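Local coordinates for cystathionine beta-lyase family protein, YNBB B.subtilis ortholog (Clostridium acetobutylicum, PDB 3HVY) that is probably a pyridoxal-phosphate-dependent lyase of the methionine gamma-lyase family, related to cystathionine beta-lyase and putatively involved in aluminium resistance, at residues 382-394 against 404-417. Sequence-based numbering, arbitrary orientation.
Sequences TFVQGASIELSAD and YLQGGLTFDHAKLG
Leu391 and Gln406, followed by Leu409, bury the most surface where these segments meet. Leu391, with CG anti to its backbone N, sends its two methyls to different partners. CD2 lies over one face of the His413 imidazole, 3.9 Å from the ring centroid and 19° off the normal, a CH-pi contact, while CD1 packs 3.9 Å from Leu405 CD1. In the plane of that imidazole, at its edge, a water sits 2.7 Å from His413 ND1 and accepts from the backbone N of both Leu391 and Leu409, thereby bridging the loop and the start of helix 411-422. His413 NE2 is hydrogen-bonded to Ala355 O, so both ring nitrogens have a polar partner.

Gln406 folds back at chi2 (-80°), bringing its amide alongside the neighbouring strand. NE2 gives a nearly straight bond to Ser392 OG (3.1 Å, 176°) with the oxygen in the amide plane, and a weak one to Asp394 OD1. A second water bridges Gln406 OE1 and Asp394 OD2, the latter also hydrogen-bonded to Tyr188 OH. Ser392 and Gln406 are an antiparallel hydrogen-bonded pair, as are Asp394 and Tyr404; all four side chains share one face of the sheet, whereas Ala393 and Leu405 occupy the other.

Beyond the ladder, Gly408 N donates to Ile389 O in a nearly straight bond of 2.8 Å. The Leu409 side chain runs alongside that of Glu390 in the same direction, its CD2 3.9 Å from Glu390 CG. The extended Glu390 chain carries its carboxylate to the start of its own segment, OE1 accepting from Phe383 N and OE2 from Val384 N, both on the syn side.

The hairpin 392-396/402-406 lies inside a five-stranded antiparallel sheet, between strands 376-379 and 334-338. Helix 342-354 packs Ile352 against Leu391 and Leu405, helix 287-317 touches Leu405 through Cys311, and Phe295 of a second subunit meets His413 edge-to-face.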
loop_
_atom_site.group_PDB
_atom_site.type_symbol
_atom_site.label_atom_id
_atom_site.label_comp_id
_atom_site.label_asym_id
_atom_site.label_seq_id
_atom_site.Cartn_x
_atom_site.Cartn_y
_atom_site.Cartn_z
ATOM N N THR D 382 12.063 15.794 5.765
ATOM C CA THR D 382 10.838 15.780 4.954
ATOM C C THR D 382 10.071 14.444 5.098
ATOM O O THR D 382 10.587 13.457 5.574
ATOM C CB THR D 382 11.261 16.062 3.486
ATOM O OG1 THR D 382 12.199 15.076 3.065
ATOM C CG2 THR D 382 12.020 17.412 3.348
ATOM N N PHE D 383 8.791 14.441 4.750
ATOM C CA PHE D 383 7.954 13.268 4.852
ATOM C C PHE D 383 8.293 12.277 3.762
ATOM O O PHE D 383 8.224 11.045 3.987
ATOM C CB PHE D 383 6.460 13.657 4.754
ATOM C CG PHE D 383 6.006 14.491 5.889
ATOM C CD1 PHE D 383 5.732 13.911 7.109
ATOM C CD2 PHE D 383 5.898 15.879 5.757
ATOM C CE1 PHE D 383 5.319 14.708 8.163
ATOM C CE2 PHE D 383 5.484 16.651 6.799
ATOM C CZ PHE D 383 5.206 16.077 7.996
ATOM N N VAL D 384 8.679 12.814 2.610
ATOM C CA VAL D 384 9.119 12.017 1.455
ATOM C C VAL D 384 10.628 12.245 1.234
ATOM O O VAL D 384 11.139 13.386 1.128
ATOM C CB VAL D 384 8.249 12.296 0.190
ATOM C CG1 VAL D 384 8.776 11.569 -1.068
ATOM C CG2 VAL D 384 6.780 11.911 0.442
ATOM N N GLN D 385 11.353 11.147 1.218
ATOM C CA GLN D 385 12.811 11.232 1.219
ATOM C C GLN D 385 13.282 11.870 -0.052
ATOM O O GLN D 385 13.053 11.345 -1.150
ATOM C CB GLN D 385 13.453 9.869 1.400
ATOM C CG GLN D 385 14.979 9.953 1.653
ATOM C CD GLN D 385 15.650 8.636 1.340
ATOM O OE1 GLN D 385 15.495 8.118 0.260
ATOM N NE2 GLN D 385 16.381 8.085 2.296
ATOM N N GLY D 386 13.942 13.025 0.107
ATOM C CA GLY D 386 14.492 13.751 -1.003
ATOM C C GLY D 386 13.571 14.700 -1.690
ATOM O O GLY D 386 13.981 15.290 -2.678
ATOM N N ALA D 387 12.311 14.808 -1.224
ATOM C CA ALA D 387 11.279 15.647 -1.879
ATOM C C ALA D 387 11.669 17.104 -1.764
ATOM O O ALA D 387 11.873 17.579 -0.681
ATOM C CB ALA D 387 9.886 15.460 -1.237
ATOM N N SER D 388 11.788 17.842 -2.853
ATOM C CA SER D 388 12.227 19.204 -2.597
ATOM C C SER D 388 11.138 20.249 -2.675
ATOM O O SER D 388 11.423 21.425 -2.470
ATOM C CB SER D 388 13.527 19.558 -3.312
ATOM O OG SER D 388 13.539 19.077 -4.623
ATOM N N ILE D 389 9.873 19.822 -2.831
ATOM C CA ILE D 389 8.781 20.748 -2.683
ATOM C C ILE D 389 8.546 20.971 -1.160
ATOM O O ILE D 389 7.825 21.892 -0.745
ATOM C CB ILE D 389 7.524 20.224 -3.416
ATOM C CG1 ILE D 389 6.399 21.256 -3.485
ATOM C CG2 ILE D 389 7.053 18.895 -2.775
ATOM C CD1 ILE D 389 6.790 22.593 -4.113
ATOM N N GLU D 390 9.115 20.114 -0.334
ATOM C CA GLU D 390 9.089 20.311 1.113
ATOM C C GLU D 390 10.272 21.166 1.486
ATOM O O GLU D 390 11.321 21.097 0.829
ATOM C CB GLU D 390 9.174 19.002 1.883
ATOM C CG GLU D 390 8.153 17.995 1.538
ATOM C CD GLU D 390 8.115 16.788 2.475
ATOM O OE1 GLU D 390 8.183 16.959 3.746
ATOM O OE2 GLU D 390 7.950 15.651 1.922
ATOM N N LEU D 391 10.143 21.907 2.580
ATOM C CA LEU D 391 11.170 22.822 3.034
ATOM C C LEU D 391 12.491 22.081 3.174
ATOM O O LEU D 391 12.627 21.100 3.933
ATOM C CB LEU D 391 10.810 23.510 4.360
ATOM C CG LEU D 391 11.787 24.600 4.811
ATOM C CD1 LEU D 391 11.822 25.780 3.824
ATOM C CD2 LEU D 391 11.514 25.070 6.229
ATOM N N SER D 392 13.462 22.573 2.441
ATOM C CA SER D 392 14.815 21.960 2.429
ATOM C C SER D 392 15.854 22.979 1.957
ATOM O O SER D 392 15.515 24.055 1.505
ATOM C CB SER D 392 14.775 20.771 1.484
ATOM O OG SER D 392 14.163 21.120 0.219
ATOM N N ALA D 393 17.137 22.658 2.085
ATOM C CA ALA D 393 18.182 23.579 1.695
ATOM C C ALA D 393 19.446 22.761 1.489
ATOM O O ALA D 393 19.600 21.671 2.046
ATOM C CB ALA D 393 18.414 24.596 2.765
ATOM N N ASP D 394 20.343 23.287 0.675
ATOM C CA ASP D 394 21.620 22.624 0.401
ATOM C C ASP D 394 22.626 23.603 -0.137
ATOM O O ASP D 394 22.262 24.702 -0.579
ATOM C CB ASP D 394 21.457 21.460 -0.576
ATOM C CG ASP D 394 20.600 21.810 -1.787
ATOM O OD1 ASP D 394 19.350 21.711 -1.722
ATOM O OD2 ASP D 394 21.183 22.137 -2.825
ATOM N N TYR D 404 21.220 27.448 -0.918
ATOM C CA TYR D 404 20.036 27.319 -1.739
ATOM C C TYR D 404 18.911 26.739 -0.928
ATOM O O TYR D 404 19.049 25.650 -0.394
ATOM C CB TYR D 404 20.339 26.461 -2.960
ATOM C CG TYR D 404 21.517 26.980 -3.750
ATOM C CD1 TYR D 404 21.352 27.836 -4.820
ATOM C CD2 TYR D 404 22.791 26.629 -3.403
ATOM C CE1 TYR D 404 22.458 28.314 -5.520
ATOM C CE2 TYR D 404 23.865 27.107 -4.074
ATOM C CZ TYR D 404 23.696 27.955 -5.139
ATOM O OH TYR D 404 24.812 28.441 -5.835
ATOM N N LEU D 405 17.817 27.496 -0.835
ATOM C CA LEU D 405 16.623 27.120 -0.095
ATOM C C LEU D 405 15.512 26.864 -1.083
ATOM O O LEU D 405 15.374 27.565 -2.069
ATOM C CB LEU D 405 16.187 28.269 0.835
ATOM C CG LEU D 405 14.905 28.040 1.650
ATOM C CD1 LEU D 405 15.274 27.414 2.949
ATOM C CD2 LEU D 405 14.121 29.296 1.921
ATOM N N GLN D 406 14.753 25.815 -0.857
ATOM C CA GLN D 406 13.566 25.579 -1.659
ATOM C C GLN D 406 12.525 24.796 -0.916
ATOM O O GLN D 406 12.835 24.042 -0.014
ATOM C CB GLN D 406 13.844 24.875 -2.973
ATOM C CG GLN D 406 14.353 23.500 -2.863
ATOM C CD GLN D 406 15.790 23.490 -2.561
ATOM O OE1 GLN D 406 16.573 24.139 -3.246
ATOM N NE2 GLN D 406 16.166 22.784 -1.514
ATOM N N GLY D 407 11.275 25.026 -1.282
ATOM C CA GLY D 407 10.182 24.244 -0.768
ATOM C C GLY D 407 9.488 24.853 0.409
ATOM O O GLY D 407 9.894 25.872 0.910
ATOM N N GLY D 408 8.424 24.180 0.809
ATOM C CA GLY D 408 7.581 24.548 1.903
ATOM C C GLY D 408 6.152 24.136 1.565
ATOM O O GLY D 408 5.485 24.776 0.720
ATOM N N LEU D 409 5.682 23.076 2.217
ATOM C CA LEU D 409 4.314 22.603 1.971
ATOM C C LEU D 409 3.338 23.704 2.299
ATOM O O LEU D 409 2.240 23.752 1.740
ATOM C CB LEU D 409 4.004 21.369 2.781
ATOM C CG LEU D 409 4.863 20.129 2.453
ATOM C CD1 LEU D 409 4.711 19.071 3.520
ATOM C CD2 LEU D 409 4.611 19.577 1.030
ATOM N N THR D 410 3.709 24.581 3.236
ATOM C CA THR D 410 2.887 25.741 3.529
ATOM C C THR D 410 3.811 26.923 3.678
ATOM O O THR D 410 5.032 26.785 4.004
ATOM C CB THR D 410 2.043 25.584 4.807
ATOM O OG1 THR D 410 2.884 25.673 5.957
ATOM C CG2 THR D 410 1.272 24.322 4.827
ATOM N N PHE D 411 3.298 28.096 3.353
ATOM C CA PHE D 411 4.095 29.292 3.535
ATOM C C PHE D 411 4.444 29.495 5.013
ATOM O O PHE D 411 5.555 29.960 5.359
ATOM C CB PHE D 411 3.349 30.534 3.009
ATOM C CG PHE D 411 4.001 31.807 3.363
ATOM C CD1 PHE D 411 5.266 32.102 2.876
ATOM C CD2 PHE D 411 3.386 32.702 4.215
ATOM C CE1 PHE D 411 5.877 33.244 3.214
ATOM C CE2 PHE D 411 3.998 33.846 4.564
ATOM C CZ PHE D 411 5.255 34.139 4.059
ATOM N N ASP D 412 3.503 29.206 5.888
ATOM C CA ASP D 412 3.796 29.364 7.318
ATOM C C ASP D 412 5.032 28.546 7.695
ATOM O O ASP D 412 5.909 28.994 8.453
ATOM C CB ASP D 412 2.586 28.944 8.146
ATOM C CG ASP D 412 1.496 30.021 8.189
ATOM O OD1 ASP D 412 1.831 31.217 8.407
ATOM O OD2 ASP D 412 0.296 29.698 8.015
ATOM N N HIS D 413 5.120 27.328 7.188
ATOM C CA HIS D 413 6.293 26.529 7.486
ATOM C C HIS D 413 7.574 27.160 6.955
ATOM O O HIS D 413 8.522 27.360 7.702
ATOM C CB HIS D 413 6.149 25.082 6.984
ATOM C CG HIS D 413 7.285 24.208 7.399
ATOM N ND1 HIS D 413 7.762 23.182 6.610
ATOM C CD2 HIS D 413 8.085 24.249 8.496
ATOM C CE1 HIS D 413 8.787 22.605 7.226
ATOM N NE2 HIS D 413 8.991 23.225 8.380
ATOM N N ALA D 414 7.572 27.541 5.693
ATOM C CA ALA D 414 8.731 28.202 5.074
ATOM C C ALA D 414 9.190 29.427 5.844
ATOM O O ALA D 414 10.384 29.626 6.154
ATOM C CB ALA D 414 8.376 28.572 3.620
ATOM N N LYS D 415 8.209 30.256 6.170
ATOM C CA LYS D 415 8.426 31.525 6.928
ATOM C C LYS D 415 9.024 31.220 8.287
ATOM O O LYS D 415 10.060 31.770 8.655
ATOM C CB LYS D 415 7.058 32.261 6.982
ATOM C CG LYS D 415 6.787 33.298 8.031
ATOM C CD LYS D 415 5.326 33.782 7.847
ATOM C CE LYS D 415 4.420 33.128 8.781
ATOM N NZ LYS D 415 3.068 33.654 8.567
ATOM N N LEU D 416 8.445 30.274 9.004
ATOM C CA LEU D 416 8.944 29.916 10.342
ATOM C C LEU D 416 10.371 29.371 10.264
ATOM O O LEU D 416 11.235 29.707 11.077
ATOM C CB LEU D 416 7.995 28.891 11.005
ATOM C CG LEU D 416 6.599 29.471 11.417
ATOM C CD1 LEU D 416 5.550 28.418 11.845
ATOM C CD2 LEU D 416 6.775 30.502 12.514
ATOM N N GLY D 417 10.612 28.566 9.249
ATOM C CA GLY D 417 11.932 28.002 9.023
ATOM C C GLY D 417 12.967 29.075 8.794
ATOM O O GLY D 417 14.051 29.022 9.374
HETATM O O HOH W 1 7.632 21.874 4.229
HETATM O O HOH W 2 18.838 23.412 -4.467
#